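Local coordinates for protein UV damage endonuclease (Sulfolobus acidocaldarius, PDB 3TC3) that recognises different DNA lesions by flipping dinucleotides out of the helix and, as a manganese-binding TIM-barrel endonuclease, probably cuts the damaged strand for excision repair, at residues V54-L59 and D98-I103; L33-D38 and L62-E67; N221-I226 and G262-T267; T266-E271 and L297-V302. All coordinates share one frame; numbering follows the deposited sequence. Where two conformers were deposited one is given.

Interaction 1: V54-L59 and D98-I103; sequences VSSSNL and DKLSHI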
loop_
_atom_site.group_PDB
_atom_site.type_symbol
_atom_site.label_atom_id
_atom_site.label_comp_id
_atom_site.label_asym_id
_atom_site.label_seq_id
_atom_site.Cartn_x
_atom_site.Cartn_y
_atom_site.Cartn_z
ATOM N N VAL A 54 19.162 8.856 8.018
ATOM C CA VAL A 54 17.943 9.145 7.256
ATOM C C VAL A 54 16.802 8.247 7.755
ATOM O O VAL A 54 15.705 8.709 7.809
ATOM C CB VAL A 54 18.215 9.026 5.753
ATOM C CG1 VAL A 54 16.920 9.212 4.898
ATOM C CG2 VAL A 54 19.314 10.006 5.341
ATOM N N SER A 55 17.093 7.001 8.173
ATOM C CA SER A 55 16.040 6.186 8.809
ATOM C C SER A 55 15.482 6.839 10.080
ATOM O O SER A 55 14.269 6.914 10.252
ATOM C CB SER A 55 16.561 4.777 9.105
ATOM O OG SER A 55 17.065 4.105 7.931
ATOM N N SER A 56 16.377 7.320 10.974
ATOM C CA SER A 56 15.903 7.994 12.136
ATOM C C SER A 56 15.044 9.213 11.787
ATOM O O SER A 56 14.055 9.451 12.476
ATOM C CB SER A 56 17.087 8.368 13.070
ATOM O OG SER A 56 17.618 7.172 13.581
ATOM N N SER A 57 15.453 10.024 10.814
ATOM C CA SER A 57 14.673 11.222 10.582
ATOM C C SER A 57 13.350 10.791 9.950
ATOM O O SER A 57 12.302 11.368 10.282
ATOM C CB SER A 57 15.308 12.287 9.705
ATOM O OG SER A 57 15.932 11.797 8.515
ATOM N N ASN A 58 13.388 9.806 9.077
ATOM C CA ASN A 58 12.111 9.354 8.507
ATOM C C ASN A 58 11.150 8.872 9.578
ATOM O O ASN A 58 9.923 9.123 9.498
ATOM C CB ASN A 58 12.322 8.220 7.480
ATOM C CG ASN A 58 12.842 8.687 6.102
ATOM O OD1 ASN A 58 12.650 9.855 5.680
ATOM N ND2 ASN A 58 13.349 7.726 5.314
ATOM N N LEU A 59 11.677 8.093 10.515
ATOM C CA LEU A 59 10.849 7.466 11.492
ATOM C C LEU A 59 10.293 8.537 12.459
ATOM O O LEU A 59 9.166 8.421 12.946
ATOM C CB LEU A 59 11.611 6.366 12.198
ATOM C CG LEU A 59 11.859 5.115 11.323
ATOM C CD1 LEU A 59 12.993 4.258 11.907
ATOM C CD2 LEU A 59 10.565 4.283 11.255
ATOM N N ASP A 98 17.897 -3.788 15.248
ATOM C CA ASP A 98 18.401 -3.503 16.594
ATOM C C ASP A 98 18.660 -2.086 16.909
ATOM O O ASP A 98 18.231 -1.580 17.968
ATOM C CB ASP A 98 19.717 -4.269 16.838
ATOM C CG ASP A 98 19.489 -5.742 17.020
ATOM O OD1 ASP A 98 18.311 -6.156 17.099
ATOM O OD2 ASP A 98 20.485 -6.493 17.065
ATOM N N LYS A 99 19.375 -1.389 16.037
ATOM C CA LYS A 99 19.791 -0.044 16.348
ATOM C C LYS A 99 18.640 0.957 16.550
ATOM O O LYS A 99 18.740 1.904 17.331
ATOM C CB LYS A 99 20.831 0.481 15.343
ATOM C CG LYS A 99 22.184 -0.322 15.419
ATOM C CD LYS A 99 23.196 0.132 14.342
ATOM C CE LYS A 99 24.670 -0.232 14.700
ATOM N NZ LYS A 99 24.901 -1.708 14.824
ATOM N N LEU A 100 17.545 0.755 15.795
ATOM C CA LEU A 100 16.360 1.605 15.871
ATOM C C LEU A 100 15.155 0.923 16.565
ATOM O O LEU A 100 14.016 1.397 16.389
ATOM C CB LEU A 100 15.933 2.039 14.450
ATOM C CG LEU A 100 17.053 2.644 13.621
ATOM C CD1 LEU A 100 16.601 2.784 12.195
ATOM C CD2 LEU A 100 17.737 3.888 14.174
ATOM N N SER A 101 15.384 -0.150 17.354
ATOM C CA SER A 101 14.304 -0.955 17.945
ATOM C C SER A 101 13.399 -0.047 18.773
ATOM O O SER A 101 12.197 -0.252 18.828
ATOM C CB SER A 101 14.817 -2.091 18.869
ATOM O OG SER A 101 15.689 -1.502 19.803
ATOM N N HIS A 102 13.993 0.929 19.453
ATOM C CA HIS A 102 13.280 1.896 20.297
ATOM C C HIS A 102 12.139 2.608 19.602
ATOM O O HIS A 102 10.947 2.504 19.961
ATOM C CB HIS A 102 14.305 2.927 20.779
ATOM C CG HIS A 102 15.469 3.115 19.808
ATOM N ND1 HIS A 102 15.415 3.970 18.758
ATOM C CD2 HIS A 102 16.733 2.529 19.774
ATOM C CE1 HIS A 102 16.580 3.939 18.102
ATOM N NE2 HIS A 102 17.388 3.060 18.723
ATOM N N ILE A 103 12.530 3.396 18.593
ATOM C CA ILE A 103 11.606 4.220 17.824
ATOM C C ILE A 103 10.638 3.304 17.061
ATOM O O ILE A 103 9.467 3.641 16.960
ATOM C CB ILE A 103 12.338 5.201 16.839
ATOM C CG1 ILE A 103 13.472 5.981 17.585
ATOM C CG2 ILE A 103 11.321 6.188 16.161
ATOM C CD1 ILE A 103 14.719 6.375 16.724
#
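Leu100 forks over the helical turn of Ser55, Ser56 and Leu59, and its two methyl groups make the tight side of this contact. The CD1 branch is wedged between unlike neighbours: Leu100 CD1 lies 3.7 Å from Ser55 CB and 3.9 Å from Leu59 CD1. The second branch, Leu100 CD2, comes to 3.3 Å from Ser56 OG, a methyl pressed on a hydroxyl oxygen. That serines can line an apolar seam is explained by their torsions. With OG beside the backbone N (chi1 -56° in Ser55, -68° in Ser56), each hydroxyl turns back to its own helix and bonds to a carbonyl one turn earlier, Ser55 OG to Val51 O and Ser56 OG to Leu52 O.

Packing thins toward Ile103, which is partly exposed. Ile103 CG2 meets Leu59 CB at 4.0 Å, while Ile103 CD1 stays 4.3 Å from Ser56 OG. The solvent side is made by the exposed residues Asp98, Lys99 and Ser101 at the helix break, where Ser101 OG bonds to Asp98 O (3.1 Å), reaching it from the same face as Ser101 N. The break between helices 96-99 and 101-113 falls at Leu100 itself, which leaves helical backbone angles and occupies the N-cap position of the second helix.

Around the contact, Leu52 adds to the packing on Leu100, and Ile84 and Pro85 touch Ser55. Leu104 and Ile107 extend the seam along helix 101-113, so helix 48-71, which precedes barrel strand 76-78, is joined to the helix that follows that strand.

Interaction 2: L33-D38 and L62-E67; sequences LGCKAD and LKNILE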
loop_
_atom_site.group_PDB
_atom_site.type_symbol
_atom_site.label_atom_id
_atom_site.label_comp_id
_atom_site.label_asym_id
_atom_site.label_seq_id
_atom_site.Cartn_x
_atom_site.Cartn_y
_atom_site.Cartn_z
ATOM N N LEU A 33 2.547 19.191 7.127
ATOM C CA LEU A 33 3.319 19.088 8.374
ATOM C C LEU A 33 4.799 19.464 8.227
ATOM O O LEU A 33 5.465 19.924 9.225
ATOM C CB LEU A 33 3.100 17.651 8.960
ATOM C CG LEU A 33 3.614 17.380 10.352
ATOM C CD1 LEU A 33 2.940 18.391 11.303
ATOM C CD2 LEU A 33 3.293 15.977 10.707
ATOM N N GLY A 34 5.421 19.237 7.066
ATOM C CA GLY A 34 6.770 19.657 6.848
ATOM C C GLY A 34 7.872 18.753 7.471
ATOM O O GLY A 34 9.032 19.211 7.577
ATOM N N CYS A 35 7.437 17.577 7.986
ATOM C CA CYS A 35 8.349 16.444 8.454
ATOM C C CYS A 35 8.390 15.383 7.345
ATOM O O CYS A 35 7.498 14.469 7.278
ATOM C CB CYS A 35 7.815 15.667 9.705
ATOM S SG CYS A 35 9.188 15.482 10.745
ATOM N N LYS A 36 9.392 15.401 6.500
ATOM C CA LYS A 36 9.415 14.396 5.433
ATOM C C LYS A 36 9.753 12.967 5.906
ATOM O O LYS A 36 10.807 12.718 6.513
ATOM C CB LYS A 36 10.331 14.908 4.364
ATOM C CG LYS A 36 10.577 14.012 3.233
ATOM C CD LYS A 36 11.481 14.797 2.274
ATOM C CE LYS A 36 11.791 14.047 0.961
ATOM N NZ LYS A 36 10.608 13.784 0.158
ATOM N N ALA A 37 8.821 12.040 5.616
ATOM C CA ALA A 37 8.945 10.677 6.118
ATOM C C ALA A 37 9.460 9.696 5.042
ATOM O O ALA A 37 9.581 8.471 5.331
ATOM C CB ALA A 37 7.586 10.157 6.717
ATOM N N ASP A 38 9.661 10.185 3.803
ATOM C CA ASP A 38 9.905 9.332 2.621
ATOM C C ASP A 38 11.245 9.656 1.931
ATOM O O ASP A 38 11.410 9.481 0.732
ATOM C CB ASP A 38 8.781 9.440 1.645
ATOM C CG ASP A 38 8.667 10.859 1.012
ATOM O OD1 ASP A 38 9.240 11.815 1.566
ATOM O OD2 ASP A 38 7.936 10.961 0.001
ATOM N N LEU A 62 7.584 10.018 10.606
ATOM C CA LEU A 62 6.421 9.060 10.632
ATOM C C LEU A 62 5.651 9.118 11.937
ATOM O O LEU A 62 4.434 9.147 11.891
ATOM C CB LEU A 62 6.929 7.615 10.339
ATOM C CG LEU A 62 5.808 6.530 10.342
ATOM C CD1 LEU A 62 4.631 6.749 9.320
ATOM C CD2 LEU A 62 6.462 5.164 10.101
ATOM N N LYS A 63 6.346 9.183 13.106
ATOM C CA LYS A 63 5.628 9.260 14.361
ATOM C C LYS A 63 4.834 10.547 14.401
ATOM O O LYS A 63 3.679 10.519 14.771
ATOM C CB LYS A 63 6.620 9.252 15.546
ATOM C CG LYS A 63 5.946 9.301 16.896
ATOM C CD LYS A 63 5.149 8.052 17.298
ATOM C CE LYS A 63 4.331 8.255 18.625
ATOM N NZ LYS A 63 5.204 8.455 19.872
ATOM N N ASN A 64 5.439 11.638 13.964
ATOM C CA ASN A 64 4.724 12.925 13.952
ATOM C C ASN A 64 3.488 12.899 13.032
ATOM O O ASN A 64 2.431 13.406 13.397
ATOM C CB ASN A 64 5.656 14.036 13.574
ATOM C CG ASN A 64 6.636 14.355 14.692
ATOM O OD1 ASN A 64 6.420 13.982 15.867
ATOM N ND2 ASN A 64 7.739 14.978 14.331
ATOM N N ILE A 65 3.635 12.272 11.856
ATOM C CA ILE A 65 2.502 12.112 11.002
ATOM C C ILE A 65 1.369 11.307 11.607
ATOM O O ILE A 65 0.183 11.673 11.444
ATOM C CB ILE A 65 3.009 11.434 9.635
ATOM C CG1 ILE A 65 3.857 12.391 8.817
ATOM C CG2 ILE A 65 1.793 10.848 8.821
ATOM C CD1 ILE A 65 4.466 11.754 7.545
ATOM N N LEU A 66 1.702 10.192 12.279
ATOM C CA LEU A 66 0.660 9.329 12.797
ATOM C C LEU A 66 -0.058 10.109 13.929
ATOM O O LEU A 66 -1.240 10.000 14.050
ATOM C CB LEU A 66 1.184 7.985 13.311
ATOM C CG LEU A 66 1.727 7.134 12.149
ATOM C CD1 LEU A 66 2.571 5.989 12.818
ATOM C CD2 LEU A 66 0.565 6.564 11.252
ATOM N N GLU A 67 0.676 10.870 14.707
ATOM C CA GLU A 67 0.040 11.745 15.725
ATOM C C GLU A 67 -0.920 12.753 15.146
ATOM O O GLU A 67 -2.074 12.935 15.660
ATOM C CB GLU A 67 1.166 12.389 16.570
ATOM C CG GLU A 67 1.796 11.371 17.481
ATOM C CD GLU A 67 2.959 11.942 18.301
ATOM O OE1 GLU A 67 3.578 12.951 17.897
ATOM O OE2 GLU A 67 3.333 11.287 19.315
#
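Leu33, Cys35 and Ala37 pack a loop against one side of a helix: the segment 33-38, between barrel strand 22-27 and helix 48-71, folds back on the very helix it leads into. The three residues direct their CB atoms at the helix, whereas Lys36, between two of them, points away, an alternation that gives the loop an inner and an outer side.

Ile65 carries much of the inner side. Its chain is stretched out at the end (chi2 175°), which brings Ile65 CD1 to 3.6 Å from Ala37 CB and to 4.1 Å from Cys35 O. Leu33 approaches from the other end of the loop: its CD2 methyl rests on the helix backbone, 3.8 Å from Asn64 O, and also meets Ile65 CG1 at 4.1 Å. Between them Cys35 SG stands 3.9 Å from Asn64 ND2, a plain van der Waals approach, and the same sulfur is tied covalently to Cys61, just ahead of the helical segment. Disulfide and apolar packing therefore hold the loop at neighbouring points of one helix.

On the outer side of the loop, Lys36 NZ bridges to Asp38 OD1 at 2.8 Å, coming from above the carboxylate plane. Ala37 N bonds to Thr29 OG1, also within the loop. Lys63, besides its salt bridge to Glu67, links helix 48-71 to Asp106 of helix 101-113.

The arrangement is that of a strand-to-helix connection in a TIM barrel, here the first one, in which a long loop is stapled to the following helix by the Cys35-Cys61 disulfide.

Interaction 3: N221-I226 and G262-T267; sequences NLHHSI and GVHATT
His223 and His264 bring their imidazoles together where helix 221-226 faces the loop 262-267, and the His223 side chain can be followed outward to see what the contact is made of. At its root, His223 N bonds to Asp220 OD1, tying the helix to a manganese ligand. Its CB leaves the helix across the line to the loop, and the first torsion (chi1 -63°) sets CG beside the backbone N, which swings the ring end nearer the other segment. ND1 bonds to Asn196 O, fixing the rotation of the ring. At the tip, His223 NE2 donates weakly to a water at 2.9 Å, which lies in the ring plane. That water donates in turn to Gly262 O at 2.8 Å. The same NE2 sits 4.1 Å from His264 NE2, at the edge of the His264 ring.

Below this polar tip the contact is van der Waals packing of two methyl groups on a ring and on the backbone of Gly262. Leu222 CD2 touches His264 CD2 at 3.7 Å and Gly262 O at 3.9 Å. Ile226 CD1 presses on Gly262, 3.5 Å from its N; the positive phi of 101° at this residue suits a glycine.

The His223 side chain comes within about 3 Å of those of the manganese ligands Glu195 and Asp220. This is consistent with a second-shell role for His223, about 4 Å from the manganese, while His264 packs on the ligand Glu288.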
loop_
_atom_site.group_PDB
_atom_site.type_symbol
_atom_site.label_atom_id
_atom_site.label_comp_id
_atom_site.label_asym_id
_atom_site.label_seq_id
_atom_site.Cartn_x
_atom_site.Cartn_y
_atom_site.Cartn_z
ATOM N N ASN A 221 -10.298 1.611 -7.701
ATOM C CA ASN A 221 -11.476 2.003 -8.504
ATOM C C ASN A 221 -11.063 2.602 -9.880
ATOM O O ASN A 221 -11.732 2.304 -10.851
ATOM C CB ASN A 221 -12.361 2.947 -7.756
ATOM C CG ASN A 221 -11.749 4.275 -7.506
ATOM O OD1 ASN A 221 -10.555 4.404 -7.145
ATOM N ND2 ASN A 221 -12.584 5.323 -7.675
ATOM N N LEU A 222 -10.037 3.443 -9.930
ATOM C CA LEU A 222 -9.671 4.060 -11.225
ATOM C C LEU A 222 -9.177 2.939 -12.138
ATOM O O LEU A 222 -9.570 2.868 -13.286
ATOM C CB LEU A 222 -8.566 5.090 -10.977
ATOM C CG LEU A 222 -8.001 5.743 -12.256
ATOM C CD1 LEU A 222 -9.089 6.455 -13.014
ATOM C CD2 LEU A 222 -6.879 6.733 -11.868
ATOM N N HIS A 223 -8.382 1.986 -11.600
ATOM C CA HIS A 223 -7.912 0.931 -12.479
ATOM C C HIS A 223 -9.029 0.080 -13.030
ATOM O O HIS A 223 -9.014 -0.342 -14.205
ATOM C CB HIS A 223 -6.914 0.040 -11.750
ATOM C CG HIS A 223 -5.644 0.735 -11.296
ATOM N ND1 HIS A 223 -4.769 0.113 -10.445
ATOM C CD2 HIS A 223 -5.168 2.019 -11.501
ATOM C CE1 HIS A 223 -3.732 0.940 -10.140
ATOM N NE2 HIS A 223 -3.955 2.123 -10.752
ATOM N N HIS A 224 -9.977 -0.221 -12.166
ATOM C CA HIS A 224 -11.139 -1.003 -12.620
ATOM C C HIS A 224 -11.946 -0.251 -13.646
ATOM O O HIS A 224 -12.419 -0.881 -14.597
ATOM C CB HIS A 224 -11.978 -1.301 -11.366
ATOM C CG HIS A 224 -13.267 -2.088 -11.690
ATOM N ND1 HIS A 224 -13.243 -3.422 -11.999
ATOM C CD2 HIS A 224 -14.607 -1.694 -11.739
ATOM C CE1 HIS A 224 -14.529 -3.841 -12.278
ATOM N NE2 HIS A 224 -15.353 -2.789 -12.088
ATOM N N SER A 225 -12.089 1.067 -13.495
ATOM C CA SER A 225 -12.882 1.839 -14.436
ATOM C C SER A 225 -12.237 1.704 -15.824
ATOM O O SER A 225 -12.944 1.725 -16.885
ATOM C CB SER A 225 -12.960 3.286 -14.008
ATOM O OG SER A 225 -11.768 4.040 -14.248
ATOM N N ILE A 226 -10.901 1.565 -15.856
ATOM C CA ILE A 226 -10.144 1.507 -17.133
ATOM C C ILE A 226 -10.115 0.078 -17.733
ATOM O O ILE A 226 -10.243 -0.126 -18.935
ATOM C CB ILE A 226 -8.725 2.037 -16.943
ATOM C CG1 ILE A 226 -8.824 3.546 -16.572
ATOM C CG2 ILE A 226 -7.803 1.836 -18.206
ATOM C CD1 ILE A 226 -7.424 4.119 -16.220
ATOM N N GLY A 262 -5.464 7.017 -16.616
ATOM C CA GLY A 262 -4.776 6.408 -15.517
ATOM C C GLY A 262 -3.871 7.331 -14.730
ATOM O O GLY A 262 -3.405 6.955 -13.635
ATOM N N VAL A 263 -3.593 8.507 -15.260
ATOM C CA VAL A 263 -2.828 9.494 -14.500
ATOM C C VAL A 263 -3.667 9.938 -13.333
ATOM O O VAL A 263 -4.814 10.392 -13.516
ATOM C CB VAL A 263 -2.443 10.696 -15.392
ATOM C CG1 VAL A 263 -1.803 11.848 -14.544
ATOM C CG2 VAL A 263 -1.449 10.178 -16.501
ATOM N N HIS A 264 -3.078 9.840 -12.147
ATOM C CA HIS A 264 -3.849 10.106 -10.899
ATOM C C HIS A 264 -4.089 11.633 -10.703
ATOM O O HIS A 264 -3.265 12.471 -10.996
ATOM C CB HIS A 264 -3.048 9.662 -9.674
ATOM C CG HIS A 264 -3.030 8.171 -9.413
ATOM N ND1 HIS A 264 -2.322 7.647 -8.373
ATOM C CD2 HIS A 264 -3.635 7.115 -10.059
ATOM C CE1 HIS A 264 -2.440 6.308 -8.380
ATOM N NE2 HIS A 264 -3.257 5.967 -9.403
ATOM N N ALA A 265 -5.281 11.943 -10.237
ATOM C CA ALA A 265 -5.686 13.288 -9.961
ATOM C C ALA A 265 -4.778 13.971 -8.930
ATOM O O ALA A 265 -4.206 13.337 -8.024
ATOM C CB ALA A 265 -7.103 13.281 -9.458
ATOM N N THR A 266 -4.709 15.304 -9.109
ATOM C CA THR A 266 -3.882 16.089 -8.194
ATOM C C THR A 266 -4.648 16.358 -6.876
ATOM O O THR A 266 -4.035 16.804 -5.891
ATOM C CB THR A 266 -3.445 17.434 -8.850
ATOM O OG1 THR A 266 -4.521 18.004 -9.565
ATOM C CG2 THR A 266 -2.296 17.127 -9.803
ATOM N N THR A 267 -5.956 16.090 -6.884
ATOM C CA THR A 267 -6.743 16.186 -5.626
ATOM C C THR A 267 -8.046 15.443 -5.878
ATOM O O THR A 267 -8.403 15.221 -7.056
ATOM C CB THR A 267 -7.084 17.713 -5.320
ATOM O OG1 THR A 267 -7.606 17.826 -3.968
ATOM C CG2 THR A 267 -8.164 18.279 -6.314
HETATM O O HOH W 1 -3.734 4.566 -12.281
#

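Interaction 4: T266-E271 and L297-V302; sequences TTINEE and LKAVKV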
loop_
_atom_site.group_PDB
_atom_site.type_symbol
_atom_site.label_atom_id
_atom_site.label_comp_id
_atom_site.label_asym_id
_atom_site.label_seq_id
_atom_site.Cartn_x
_atom_site.Cartn_y
_atom_site.Cartn_z
ATOM N N THR A 266 -4.709 15.304 -9.109
ATOM C CA THR A 266 -3.882 16.089 -8.194
ATOM C C THR A 266 -4.648 16.358 -6.876
ATOM O O THR A 266 -4.035 16.804 -5.891
ATOM C CB THR A 266 -3.445 17.434 -8.850
ATOM O OG1 THR A 266 -4.521 18.004 -9.565
ATOM C CG2 THR A 266 -2.296 17.127 -9.803
ATOM N N THR A 267 -5.956 16.090 -6.884
ATOM C CA THR A 267 -6.743 16.186 -5.626
ATOM C C THR A 267 -8.046 15.443 -5.878
ATOM O O THR A 267 -8.403 15.221 -7.056
ATOM C CB THR A 267 -7.084 17.713 -5.320
ATOM O OG1 THR A 267 -7.606 17.826 -3.968
ATOM C CG2 THR A 267 -8.164 18.279 -6.314
ATOM N N ILE A 268 -8.736 15.054 -4.825
ATOM C CA ILE A 268 -10.027 14.397 -5.042
ATOM C C ILE A 268 -11.080 15.456 -5.366
ATOM O O ILE A 268 -11.024 16.600 -4.944
ATOM C CB ILE A 268 -10.560 13.550 -3.848
ATOM C CG1 ILE A 268 -10.706 14.412 -2.582
ATOM C CG2 ILE A 268 -9.595 12.367 -3.572
ATOM C CD1 ILE A 268 -11.442 13.497 -1.481
ATOM N N ASN A 269 -12.065 15.030 -6.163
ATOM C CA ASN A 269 -13.224 15.862 -6.394
ATOM C C ASN A 269 -14.342 15.448 -5.419
ATOM O O ASN A 269 -14.708 14.267 -5.322
ATOM C CB ASN A 269 -13.681 15.642 -7.851
ATOM C CG ASN A 269 -14.967 16.401 -8.149
ATOM O OD1 ASN A 269 -16.058 16.004 -7.746
ATOM N ND2 ASN A 269 -14.821 17.531 -8.810
ATOM N N GLU A 270 -14.814 16.419 -4.661
ATOM C CA GLU A 270 -15.735 16.063 -3.577
ATOM C C GLU A 270 -16.990 15.401 -4.102
ATOM O O GLU A 270 -17.513 14.481 -3.436
ATOM C CB GLU A 270 -16.126 17.298 -2.748
ATOM C CG GLU A 270 -17.419 17.099 -1.922
ATOM C CD GLU A 270 -17.750 18.245 -0.980
ATOM O OE1 GLU A 270 -17.099 19.312 -1.063
ATOM O OE2 GLU A 270 -18.607 18.056 -0.113
ATOM N N GLU A 271 -17.524 15.853 -5.237
ATOM C CA GLU A 271 -18.754 15.210 -5.703
ATOM C C GLU A 271 -18.484 13.769 -6.194
ATOM O O GLU A 271 -19.330 12.885 -6.024
ATOM C CB GLU A 271 -19.409 16.082 -6.813
ATOM C CG GLU A 271 -19.276 17.664 -6.592
ATOM C CD GLU A 271 -19.874 18.087 -5.304
ATOM O OE1 GLU A 271 -20.917 17.469 -4.990
ATOM O OE2 GLU A 271 -19.325 18.991 -4.586
ATOM N N LEU A 297 -8.142 15.263 4.353
ATOM C CA LEU A 297 -9.018 16.183 5.116
ATOM C C LEU A 297 -10.346 16.386 4.463
ATOM O O LEU A 297 -11.346 16.403 5.183
ATOM C CB LEU A 297 -8.347 17.529 5.380
ATOM C CG LEU A 297 -7.108 17.369 6.287
ATOM C CD1 LEU A 297 -6.375 18.683 6.331
ATOM C CD2 LEU A 297 -7.482 16.872 7.689
ATOM N N LYS A 298 -10.381 16.470 3.118
ATOM C CA LYS A 298 -11.656 16.675 2.401
ATOM C C LYS A 298 -12.456 15.389 2.624
ATOM O O LYS A 298 -13.682 15.437 2.906
ATOM C CB LYS A 298 -11.372 16.873 0.916
ATOM C CG LYS A 298 -10.610 18.164 0.395
ATOM C CD LYS A 298 -10.330 17.947 -1.196
ATOM C CE LYS A 298 -9.960 19.171 -1.968
ATOM N NZ LYS A 298 -10.089 18.703 -3.403
ATOM N N ALA A 299 -11.805 14.195 2.547
ATOM C CA ALA A 299 -12.609 12.996 2.694
ATOM C C ALA A 299 -13.180 12.790 4.124
ATOM O O ALA A 299 -14.303 12.311 4.268
ATOM C CB ALA A 299 -11.734 11.769 2.265
ATOM N N VAL A 300 -12.392 13.164 5.162
ATOM C CA VAL A 300 -12.873 13.037 6.540
ATOM C C VAL A 300 -14.138 13.940 6.679
ATOM O O VAL A 300 -15.127 13.470 7.273
ATOM C CB VAL A 300 -11.747 13.509 7.471
ATOM C CG1 VAL A 300 -12.299 13.785 8.886
ATOM C CG2 VAL A 300 -10.740 12.458 7.627
ATOM N N LYS A 301 -14.055 15.116 6.112
ATOM C CA LYS A 301 -15.194 16.094 6.187
ATOM C C LYS A 301 -16.449 15.492 5.545
ATOM O O LYS A 301 -17.501 15.502 6.195
ATOM C CB LYS A 301 -14.802 17.405 5.540
ATOM C CG LYS A 301 -15.840 18.527 5.691
ATOM C CD LYS A 301 -15.593 19.613 4.624
ATOM C CE LYS A 301 -16.455 19.256 3.384
ATOM N NZ LYS A 301 -16.180 20.001 2.087
ATOM N N VAL A 302 -16.321 14.836 4.369
ATOM C CA VAL A 302 -17.464 14.196 3.691
ATOM C C VAL A 302 -17.979 13.048 4.546
ATOM O O VAL A 302 -19.186 12.891 4.755
ATOM C CB VAL A 302 -17.074 13.756 2.247
ATOM C CG1 VAL A 302 -18.128 12.893 1.631
ATOM C CG2 VAL A 302 -16.760 14.967 1.368
#
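Lys298 spans the gap to Thr267 and Ile268 with a chain extended beyond CG, and its ammonium group ends in a two-point grip. NZ donates to Thr267 OG1 at 2.7 Å and to Ile268 O at 2.8 Å, the latter lying in the carbonyl plane with a C=O...N angle of 157°. Thr267 meets the lysine at about a right angle. Its OG1, set opposite the backbone N, also bonds to Asp291 and Ser295, so the ammonium group joins a larger polar cluster, where the carboxylate of Asp291, sharing Thr267 OG1 with the lysine, may partly offset its charge.

Ile268 adopts the less usual first torsion, with CG1 between the backbone N and the carbonyl carbon (chi1 58°). This runs the side chain back along the lysine, the two sliding past each other in opposite directions with Ile268 CG1 3.8 Å from Lys298 CD. Ile268 CD1 then reaches Ala299 CB at 4.1 Å.

Farther along, Glu270 is extended and Lys301 is not. A bend at chi3 (92°) turns the lysine across the glutamate, yet the resulting salt bridge between Lys301 NZ and Glu270 OE1 is long at 3.4 Å and its hydrogen bond weak. The other oxygen, OE2, has Arg274 as its firmer partner and lies 3.9 Å from Val302 CG2.

Asn269 occupies the N-cap position of helix 270-279, its OD1 accepting from Asn272 N, while Phe273 packs on Ile268, Ala299 and Val302. This is side-by-side packing of successive outer helices in a TIM barrel, helix 270-279 following strand 249-252 and helix 293-305 following strand 283-287.

In the fold
From the N terminus, interaction 2 opens first, in the loop after strand 22-27, and closes on helix 48-71. Interaction 1 starts on that same helix before interaction 2 has closed and ends at helix 101-113, so the two cross along the chain; they also touch through Asn58. Together they bind the first connection and two outer helices on one side of the barrel. Interactions 3 and 4 come later, both in series after the first pair. Interaction 3 closes a loop from helix 221-226 to the segment 262-267 near the manganese, and interaction 4 begins where it ends, sharing Thr266 and Thr267, and carries on to helix 293-305. The centres of interactions 1 and 3 lie about 34 Å apart.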